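Local coordinates for galactonate dehydratase (Zobellia galactanivorans, PDB 5OLC), which belongs to the enolase superfamily, combining a mandelate racemase/muconate lactonizing enzyme-type N-terminal domain with an enolase C-terminal, TIM-barrel-like domain, at residues K184-I189 against R217-F222; I224-E229 against D300-T305; V231-Y236 against G253-L258. One frame throughout, in Å; residues are numbered along the deposited sequence.

Contact 1 of 3, residues K184-I189 against R217-F222; sequences KYIAAI and RKAEKF
F222 carries this contact, laying one face of its ring against the helix that holds I186 and A187. The interaction with A187 is of the CH-pi kind: A187 CA lies 4.2 Å from the ring centroid, 29° off the ring normal, so it stands over one face but away from the middle. A187 CB comes down near the far end of the same ring, 3.7 Å from F222 CE1 and 3.8 Å from F222 CZ. The opposite face of the ring is partly covered from within its own segment, where the aliphatic K221 CG sits 3.7 Å above the plane of the F222 ring, toward its rim. The phenyl is therefore held between a helix backbone and a lysine chain.

Both segments belong to the barrel-like C-terminal domain. Helices 179-193 and 209-219 are neighbours on its outer layer, each linking one parallel strand to the next: 170-174 to 198-202, then 198-202 to 224-228. F222 N donates to A219 O at 3.1 Å, three residues back.

The remaining interactions are purely apolar and belong to I186. With chi1 at -61°, its CG2 branch lies anti to the backbone N and reaches the root of the phenylalanine, with I186 CG2 4.0 Å from F222 CB; the two side chains cross at about a right angle. The other branch runs toward the second helix, bringing I186 CD1 to 4.4 Å from A219 CB, a looser touch. The I186 side chain also packs on M173 and I201 of the barrel strands. Beside the contact, E220 OE2 takes hydrogen bonds from T246 OG1 and T247 N.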
loop_
_atom_site.group_PDB
_atom_site.type_symbol
_atom_site.label_atom_id
_atom_site.label_comp_id
_atom_site.label_asym_id
_atom_site.label_seq_id
_atom_site.Cartn_x
_atom_site.Cartn_y
_atom_site.Cartn_z
ATOM N N LYS A 184 3.013 27.749 30.369
ATOM C CA LYS A 184 3.333 28.695 31.436
ATOM C C LYS A 184 4.266 28.017 32.460
ATOM O O LYS A 184 5.237 28.634 32.913
ATOM C CB LYS A 184 2.020 29.175 32.093
ATOM C CG LYS A 184 2.154 30.036 33.348
ATOM C CD LYS A 184 0.930 29.827 34.230
ATOM C CE LYS A 184 0.945 30.641 35.497
ATOM N NZ LYS A 184 -0.038 30.112 36.480
ATOM N N TYR A 185 3.977 26.742 32.801
ATOM C CA TYR A 185 4.739 25.947 33.771
ATOM C C TYR A 185 6.035 25.352 33.195
ATOM O O TYR A 185 7.045 25.338 33.902
ATOM C CB TYR A 185 3.857 24.863 34.415
ATOM C CG TYR A 185 2.755 25.375 35.329
ATOM C CD1 TYR A 185 2.779 26.675 35.833
ATOM C CD2 TYR A 185 1.719 24.540 35.737
ATOM C CE1 TYR A 185 1.774 27.143 36.679
ATOM C CE2 TYR A 185 0.718 24.992 36.598
ATOM C CZ TYR A 185 0.748 26.295 37.067
ATOM O OH TYR A 185 -0.246 26.743 37.907
ATOM N N ILE A 186 6.013 24.884 31.917
ATOM C CA ILE A 186 7.174 24.337 31.194
ATOM C C ILE A 186 8.240 25.434 31.088
ATOM O O ILE A 186 9.428 25.158 31.266
ATOM C CB ILE A 186 6.802 23.715 29.812
ATOM C CG1 ILE A 186 5.811 22.542 29.973
ATOM C CG2 ILE A 186 8.056 23.246 29.044
ATOM C CD1 ILE A 186 4.912 22.270 28.768
ATOM N N ALA A 187 7.798 26.689 30.857
ATOM C CA ALA A 187 8.664 27.865 30.787
ATOM C C ALA A 187 9.349 28.109 32.134
ATOM O O ALA A 187 10.544 28.400 32.161
ATOM C CB ALA A 187 7.848 29.084 30.393
ATOM N N ALA A 188 8.588 27.955 33.247
ATOM C CA ALA A 188 9.044 28.162 34.622
ATOM C C ALA A 188 10.085 27.140 35.061
ATOM O O ALA A 188 11.105 27.531 35.635
ATOM C CB ALA A 188 7.862 28.149 35.575
ATOM N N ILE A 189 9.835 25.843 34.783
ATOM C CA ILE A 189 10.739 24.748 35.148
ATOM C C ILE A 189 12.044 24.835 34.350
ATOM O O ILE A 189 13.110 24.698 34.954
ATOM C CB ILE A 189 10.052 23.352 35.091
ATOM C CG1 ILE A 189 10.982 22.220 35.578
ATOM C CG2 ILE A 189 9.466 23.054 33.720
ATOM C CD1 ILE A 189 10.281 20.912 35.923
ATOM N N ARG A 217 4.351 22.205 19.278
ATOM C CA ARG A 217 4.862 23.366 18.530
ATOM C C ARG A 217 5.263 24.543 19.427
ATOM O O ARG A 217 6.273 25.203 19.167
ATOM C CB ARG A 217 3.836 23.848 17.492
ATOM C CG ARG A 217 3.699 22.960 16.263
ATOM C CD ARG A 217 2.888 23.651 15.185
ATOM N NE ARG A 217 2.737 22.816 13.991
ATOM C CZ ARG A 217 1.582 22.313 13.566
ATOM N NH1 ARG A 217 0.458 22.554 14.232
ATOM N NH2 ARG A 217 1.540 21.570 12.467
ATOM N N LYS A 218 4.467 24.803 20.472
ATOM C CA LYS A 218 4.710 25.893 21.415
ATOM C C LYS A 218 5.826 25.572 22.422
ATOM O O LYS A 218 6.588 26.468 22.775
ATOM C CB LYS A 218 3.405 26.297 22.127
ATOM N N ALA A 219 5.928 24.300 22.870
ATOM C CA ALA A 219 6.922 23.850 23.851
ATOM C C ALA A 219 8.304 23.492 23.270
ATOM O O ALA A 219 9.242 23.257 24.041
ATOM C CB ALA A 219 6.374 22.685 24.661
ATOM N N GLU A 220 8.426 23.466 21.926
ATOM C CA GLU A 220 9.663 23.149 21.207
ATOM C C GLU A 220 10.852 24.013 21.665
ATOM O O GLU A 220 11.945 23.475 21.906
ATOM C CB GLU A 220 9.456 23.280 19.693
ATOM C CG GLU A 220 8.882 22.029 19.047
ATOM C CD GLU A 220 8.783 22.014 17.532
ATOM O OE1 GLU A 220 9.096 23.043 16.890
ATOM O OE2 GLU A 220 8.399 20.957 16.983
ATOM N N LYS A 221 10.608 25.341 21.836
ATOM C CA LYS A 221 11.577 26.359 22.283
ATOM C C LYS A 221 12.227 26.077 23.650
ATOM O O LYS A 221 13.279 26.638 23.947
ATOM C CB LYS A 221 10.959 27.771 22.266
ATOM C CG LYS A 221 9.580 27.882 22.898
ATOM C CD LYS A 221 9.173 29.330 23.098
ATOM C CE LYS A 221 7.696 29.484 23.357
ATOM N NZ LYS A 221 7.396 30.686 24.182
ATOM N N PHE A 222 11.616 25.202 24.459
ATOM C CA PHE A 222 12.105 24.850 25.794
ATOM C C PHE A 222 12.950 23.562 25.821
ATOM O O PHE A 222 13.197 23.025 26.910
ATOM C CB PHE A 222 10.931 24.785 26.795
ATOM C CG PHE A 222 10.048 26.012 26.777
ATOM C CD1 PHE A 222 10.491 27.216 27.313
ATOM C CD2 PHE A 222 8.785 25.973 26.198
ATOM C CE1 PHE A 222 9.683 28.361 27.271
ATOM C CE2 PHE A 222 7.976 27.116 26.165
ATOM C CZ PHE A 222 8.428 28.299 26.708
#

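Contact 2 of 3, residues I224-E229 against D300-T305; sequences ISWFEE and DLVPHT
W226 reaches V302 with the far corner of its indole. With chi1 at 79°, CB carries CG to a position beside both the backbone N and the carbonyl carbon, which turns the indole toward the 300-305 segment. At the near end, the five-membered ring has E228 N at its edge and in its plane, W226 CD1 being 3.7 Å from that nitrogen. At the far end of the six-membered ring, W226 CH2 meets V302 CG1 at 4.3 Å; the methyl comes in obliquely, and this single touch is the apolar part of the contact. Y140 adds an edge-to-face ring partner, while M200 and S251 pack against the indole from the neighbouring strands.

Strand 224-228 is one of the parallel strands of the TIM-barrel-like domain, paired with 198-202 and 250-252, whereas strand 300-301 lies further round the same sheet. Their segments meet across the barrel interior through side chains, not by backbone pairing.

Two residues along from W226, E228 makes the second approach. Its CG is anti to the backbone N (chi1 -153°) and the chain stays extended, pushing the carboxylate inward until E228 OE2 is 4.0 Å from H304 CD2. Carboxylate and imidazole planes stand 86° apart, and no hydrogen bond joins them. Each has a stronger partner elsewhere: E228 OE2 forms a salt bridge with K172 NZ, and H304 ND1 is hydrogen-bonded to D277 OD2.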
loop_
_atom_site.group_PDB
_atom_site.type_symbol
_atom_site.label_atom_id
_atom_site.label_comp_id
_atom_site.label_asym_id
_atom_site.label_seq_id
_atom_site.Cartn_x
_atom_site.Cartn_y
_atom_site.Cartn_z
ATOM N N ILE A 224 12.610 20.104 24.657
ATOM C CA ILE A 224 11.982 18.943 25.288
ATOM C C ILE A 224 12.586 17.667 24.725
ATOM O O ILE A 224 12.581 17.470 23.506
ATOM C CB ILE A 224 10.429 18.981 25.255
ATOM C CG1 ILE A 224 9.872 20.315 25.828
ATOM C CG2 ILE A 224 9.813 17.755 25.944
ATOM C CD1 ILE A 224 10.419 20.793 27.240
ATOM N N SER A 225 13.141 16.827 25.621
ATOM C CA SER A 225 13.780 15.561 25.265
ATOM C C SER A 225 12.801 14.554 24.657
ATOM O O SER A 225 13.181 13.846 23.728
ATOM C CB SER A 225 14.551 14.985 26.441
ATOM O OG SER A 225 15.609 15.872 26.773
ATOM N N TRP A 226 11.538 14.520 25.140
ATOM C CA TRP A 226 10.481 13.687 24.566
ATOM C C TRP A 226 9.085 14.011 25.128
ATOM O O TRP A 226 8.964 14.570 26.220
ATOM C CB TRP A 226 10.775 12.158 24.614
ATOM C CG TRP A 226 10.541 11.465 25.920
ATOM C CD1 TRP A 226 9.343 11.232 26.523
ATOM C CD2 TRP A 226 11.524 10.778 26.702
ATOM N NE1 TRP A 226 9.528 10.512 27.677
ATOM C CE2 TRP A 226 10.860 10.228 27.818
ATOM C CE3 TRP A 226 12.919 10.636 26.611
ATOM C CZ2 TRP A 226 11.538 9.529 28.824
ATOM C CZ3 TRP A 226 13.588 9.932 27.600
ATOM C CH2 TRP A 226 12.899 9.376 28.684
ATOM N N PHE A 227 8.039 13.631 24.364
ATOM C CA PHE A 227 6.643 13.779 24.731
ATOM C C PHE A 227 6.059 12.377 24.943
ATOM O O PHE A 227 5.899 11.605 23.992
ATOM C CB PHE A 227 5.873 14.598 23.673
ATOM C CG PHE A 227 4.487 15.102 24.038
ATOM C CD1 PHE A 227 3.929 14.826 25.285
ATOM C CD2 PHE A 227 3.735 15.839 23.127
ATOM C CE1 PHE A 227 2.655 15.277 25.611
ATOM C CE2 PHE A 227 2.457 16.300 23.460
ATOM C CZ PHE A 227 1.925 16.008 24.696
ATOM N N GLU A 228 5.784 12.055 26.223
ATOM C CA GLU A 228 5.246 10.778 26.689
ATOM C C GLU A 228 3.730 10.744 26.634
ATOM O O GLU A 228 3.072 11.703 27.044
ATOM C CB GLU A 228 5.759 10.447 28.101
ATOM C CG GLU A 228 5.810 8.954 28.385
ATOM C CD GLU A 228 6.329 8.568 29.756
ATOM O OE1 GLU A 228 7.530 8.793 30.021
ATOM O OE2 GLU A 228 5.546 7.998 30.551
ATOM N N GLU A 229 3.191 9.624 26.109
ATOM C CA GLU A 229 1.763 9.347 25.918
ATOM C C GLU A 229 0.965 10.624 25.467
ATOM O O GLU A 229 0.063 11.066 26.187
ATOM C CB GLU A 229 1.182 8.670 27.183
ATOM C CG GLU A 229 1.669 7.245 27.403
ATOM C CD GLU A 229 0.912 6.146 26.676
ATOM O OE1 GLU A 229 -0.274 5.917 27.009
ATOM O OE2 GLU A 229 1.531 5.457 25.833
ATOM N N ASP A 300 14.163 3.004 19.937
ATOM C CA ASP A 300 14.719 3.026 21.299
ATOM C C ASP A 300 13.714 2.465 22.294
ATOM O O ASP A 300 12.503 2.546 22.063
ATOM C CB ASP A 300 15.072 4.461 21.738
ATOM C CG ASP A 300 15.914 5.251 20.770
ATOM O OD1 ASP A 300 15.392 5.611 19.685
ATOM O OD2 ASP A 300 17.067 5.587 21.126
ATOM N N LEU A 301 14.228 1.922 23.414
ATOM C CA LEU A 301 13.441 1.367 24.519
ATOM C C LEU A 301 13.887 1.961 25.833
ATOM O O LEU A 301 15.054 1.836 26.213
ATOM C CB LEU A 301 13.552 -0.166 24.599
ATOM C CG LEU A 301 12.343 -0.884 25.159
ATOM C CD1 LEU A 301 12.202 -2.253 24.520
ATOM C CD2 LEU A 301 12.397 -0.972 26.671
ATOM N N VAL A 302 12.955 2.610 26.526
ATOM C CA VAL A 302 13.151 3.150 27.866
ATOM C C VAL A 302 11.945 2.569 28.566
ATOM O O VAL A 302 10.840 2.914 28.159
ATOM C CB VAL A 302 13.177 4.706 27.947
ATOM C CG1 VAL A 302 13.339 5.172 29.400
ATOM C CG2 VAL A 302 14.264 5.304 27.054
ATOM N N PRO A 303 12.071 1.616 29.508
ATOM C CA PRO A 303 10.859 1.048 30.106
ATOM C C PRO A 303 10.095 2.012 31.015
ATOM O O PRO A 303 10.638 3.035 31.456
ATOM C CB PRO A 303 11.374 -0.193 30.837
ATOM C CG PRO A 303 12.763 0.122 31.177
ATOM C CD PRO A 303 13.291 1.027 30.097
ATOM N N HIS A 304 8.819 1.707 31.248
ATOM C CA HIS A 304 7.986 2.486 32.150
ATOM C C HIS A 304 8.116 1.814 33.525
ATOM O O HIS A 304 8.057 0.578 33.600
ATOM C CB HIS A 304 6.526 2.497 31.664
ATOM C CG HIS A 304 5.590 3.272 32.549
ATOM N ND1 HIS A 304 4.669 2.631 33.377
ATOM C CD2 HIS A 304 5.459 4.612 32.705
ATOM C CE1 HIS A 304 4.022 3.599 34.010
ATOM N NE2 HIS A 304 4.463 4.807 33.644
ATOM N N THR A 305 8.373 2.615 34.592
ATOM C CA THR A 305 8.500 2.115 35.973
ATOM C C THR A 305 7.805 3.035 36.965
ATOM O O THR A 305 8.186 4.201 37.096
ATOM C CB THR A 305 9.952 1.784 36.404
ATOM O OG1 THR A 305 10.907 2.179 35.412
ATOM C CG2 THR A 305 10.126 0.322 36.752
#

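Contact 3 of 3, residues V231-Y236 against G253-L258; sequences VSPEDY and GECEYL
Y236 OH donates a hydrogen bond to E256 OE2 at 2.7 Å, the one polar bond directly joining the two loops. The carboxylate oxygen accepts through its syn lone pair and lies at the edge of the phenol ring, near its plane, with the two flat groups turned 41° apart. Beside this bond, P233 CB packs on C255 CB at 3.8 Å, and C255 SG lies 4.0 Å from P233 CG.

The glutamate reaches the phenol by bending at chi2 (-68°). P233 O sits 3.6 Å above one face of the Y236 ring, offset toward the rim. Behind these groups, type I turns S232-D235 and G253-E256 shape the loops that follow strands 224-228 and 250-252 at one end of the barrel. D235 sits at the N-cap of the helix opening at Y236, its OD1 weakly bonded to G238 N.

Further out, R98 of a neighbouring subunit enters, bonding to Y236 OH and C255 O and forming salt bridges with E234 OE2 and E256 OE2. The carboxylates, their OE2 atoms 6.2 Å apart, thus share one guanidinium, which would probably offset their mutual charge and ties the loop pair to the subunit interface.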
loop_
_atom_site.group_PDB
_atom_site.type_symbol
_atom_site.label_atom_id
_atom_site.label_comp_id
_atom_site.label_asym_id
_atom_site.label_seq_id
_atom_site.Cartn_x
_atom_site.Cartn_y
_atom_site.Cartn_z
ATOM N N VAL A 231 -1.279 11.303 22.967
ATOM C CA VAL A 231 -2.681 11.046 22.623
ATOM C C VAL A 231 -3.087 9.654 23.145
ATOM O O VAL A 231 -2.272 8.979 23.783
ATOM C CB VAL A 231 -3.020 11.243 21.115
ATOM C CG1 VAL A 231 -2.773 12.682 20.656
ATOM C CG2 VAL A 231 -2.284 10.237 20.227
ATOM N N SER A 232 -4.338 9.232 22.881
ATOM C CA SER A 232 -4.878 7.932 23.275
ATOM C C SER A 232 -3.987 6.778 22.746
ATOM O O SER A 232 -3.610 6.816 21.564
ATOM C CB SER A 232 -6.296 7.784 22.732
ATOM O OG SER A 232 -6.805 6.469 22.886
ATOM N N PRO A 233 -3.659 5.742 23.575
ATOM C CA PRO A 233 -2.859 4.602 23.064
ATOM C C PRO A 233 -3.522 3.867 21.890
ATOM O O PRO A 233 -2.909 3.016 21.240
ATOM C CB PRO A 233 -2.733 3.687 24.286
ATOM C CG PRO A 233 -3.853 4.074 25.178
ATOM C CD PRO A 233 -4.006 5.544 24.996
ATOM N N GLU A 234 -4.778 4.232 21.620
ATOM C CA GLU A 234 -5.631 3.722 20.562
ATOM C C GLU A 234 -5.520 4.551 19.277
ATOM O O GLU A 234 -5.812 4.034 18.199
ATOM C CB GLU A 234 -7.055 3.731 21.065
ATOM C CG GLU A 234 -7.722 2.394 20.879
ATOM C CD GLU A 234 -7.380 1.212 21.763
ATOM O OE1 GLU A 234 -7.793 1.200 22.950
ATOM O OE2 GLU A 234 -6.862 0.220 21.200
ATOM N N ASP A 235 -5.078 5.831 19.402
ATOM C CA ASP A 235 -4.893 6.803 18.321
ATOM C C ASP A 235 -3.511 6.651 17.658
ATOM O O ASP A 235 -2.672 7.555 17.755
ATOM C CB ASP A 235 -5.110 8.242 18.862
ATOM C CG ASP A 235 -5.218 9.380 17.840
ATOM O OD1 ASP A 235 -5.396 9.090 16.626
ATOM O OD2 ASP A 235 -5.172 10.557 18.257
ATOM N N TYR A 236 -3.282 5.513 16.968
ATOM C CA TYR A 236 -2.007 5.249 16.285
ATOM C C TYR A 236 -1.715 6.268 15.186
ATOM O O TYR A 236 -0.588 6.757 15.091
ATOM C CB TYR A 236 -1.958 3.827 15.709
ATOM C CG TYR A 236 -2.092 2.708 16.726
ATOM C CD1 TYR A 236 -1.053 2.408 17.606
ATOM C CD2 TYR A 236 -3.207 1.876 16.732
ATOM C CE1 TYR A 236 -1.144 1.338 18.495
ATOM C CE2 TYR A 236 -3.305 0.798 17.607
ATOM C CZ TYR A 236 -2.271 0.529 18.487
ATOM O OH TYR A 236 -2.378 -0.550 19.341
ATOM N N GLY A 253 3.588 3.553 24.742
ATOM C CA GLY A 253 3.570 2.109 24.897
ATOM C C GLY A 253 3.306 1.675 26.314
ATOM O O GLY A 253 3.255 0.470 26.565
ATOM N N GLU A 254 3.137 2.646 27.262
ATOM C CA GLU A 254 2.813 2.361 28.670
ATOM C C GLU A 254 1.705 1.309 28.666
ATOM O O GLU A 254 1.873 0.229 29.224
ATOM C CB GLU A 254 2.229 3.604 29.358
ATOM C CG GLU A 254 3.198 4.675 29.814
ATOM C CD GLU A 254 2.545 5.683 30.748
ATOM O OE1 GLU A 254 2.803 6.896 30.578
ATOM O OE2 GLU A 254 1.761 5.265 31.635
ATOM N N CYS A 255 0.615 1.618 27.926
ATOM C CA CYS A 255 -0.617 0.852 27.748
ATOM C C CYS A 255 -0.531 -0.250 26.662
ATOM O O CYS A 255 -1.560 -0.840 26.308
ATOM C CB CYS A 255 -1.781 1.807 27.495
ATOM S SG CYS A 255 -1.760 3.281 28.546
ATOM N N GLU A 256 0.689 -0.554 26.169
ATOM C CA GLU A 256 0.901 -1.621 25.186
ATOM C C GLU A 256 1.378 -2.900 25.865
ATOM O O GLU A 256 2.231 -2.858 26.749
ATOM C CB GLU A 256 1.832 -1.183 24.051
ATOM C CG GLU A 256 1.139 -0.391 22.957
ATOM C CD GLU A 256 0.135 -1.132 22.088
ATOM O OE1 GLU A 256 0.200 -2.379 22.016
ATOM O OE2 GLU A 256 -0.709 -0.456 21.460
ATOM N N TYR A 257 0.763 -4.026 25.494
ATOM C CA TYR A 257 1.003 -5.335 26.096
ATOM C C TYR A 257 1.391 -6.384 25.059
ATOM O O TYR A 257 0.801 -6.451 23.977
ATOM C CB TYR A 257 -0.263 -5.796 26.857
ATOM C CG TYR A 257 -0.689 -4.884 27.994
ATOM C CD1 TYR A 257 -1.457 -3.746 27.754
ATOM C CD2 TYR A 257 -0.370 -5.187 29.314
ATOM C CE1 TYR A 257 -1.836 -2.894 28.793
ATOM C CE2 TYR A 257 -0.752 -4.350 30.364
ATOM C CZ TYR A 257 -1.484 -3.203 30.098
ATOM O OH TYR A 257 -1.881 -2.392 31.134
ATOM N N LEU A 258 2.373 -7.217 25.411
ATOM C CA LEU A 258 2.938 -8.335 24.637
ATOM C C LEU A 258 3.741 -7.912 23.401
ATOM O O LEU A 258 3.728 -6.745 22.986
ATOM C CB LEU A 258 1.874 -9.397 24.244
ATOM C CG LEU A 258 1.038 -10.012 25.369
ATOM C CD1 LEU A 258 0.089 -11.060 24.817
ATOM C CD2 LEU A 258 1.920 -10.645 26.450
#

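The three contacts step from the outside of the barrel-like domain inward and then to one end. Contacts 1 and 2 have centres about 18 Å apart and touch through I224, whose CD1 is 3.9 Å from I186 CG2. Contacts 2 and 3 are closer, with centres about 13 Å apart; E229 OE2 probably takes a hydrogen bond from G253 N at 3.0 Å, and E228 OE2 and E254 OE1, like charges, lie 3.0 Å apart. That cluster of acids, with K172 and the H304-D277 pair, is consistent with the active-site position of enolase-superfamily barrels. Contact 1 remains apart from contact 3, their nearest atoms about 12 Å away.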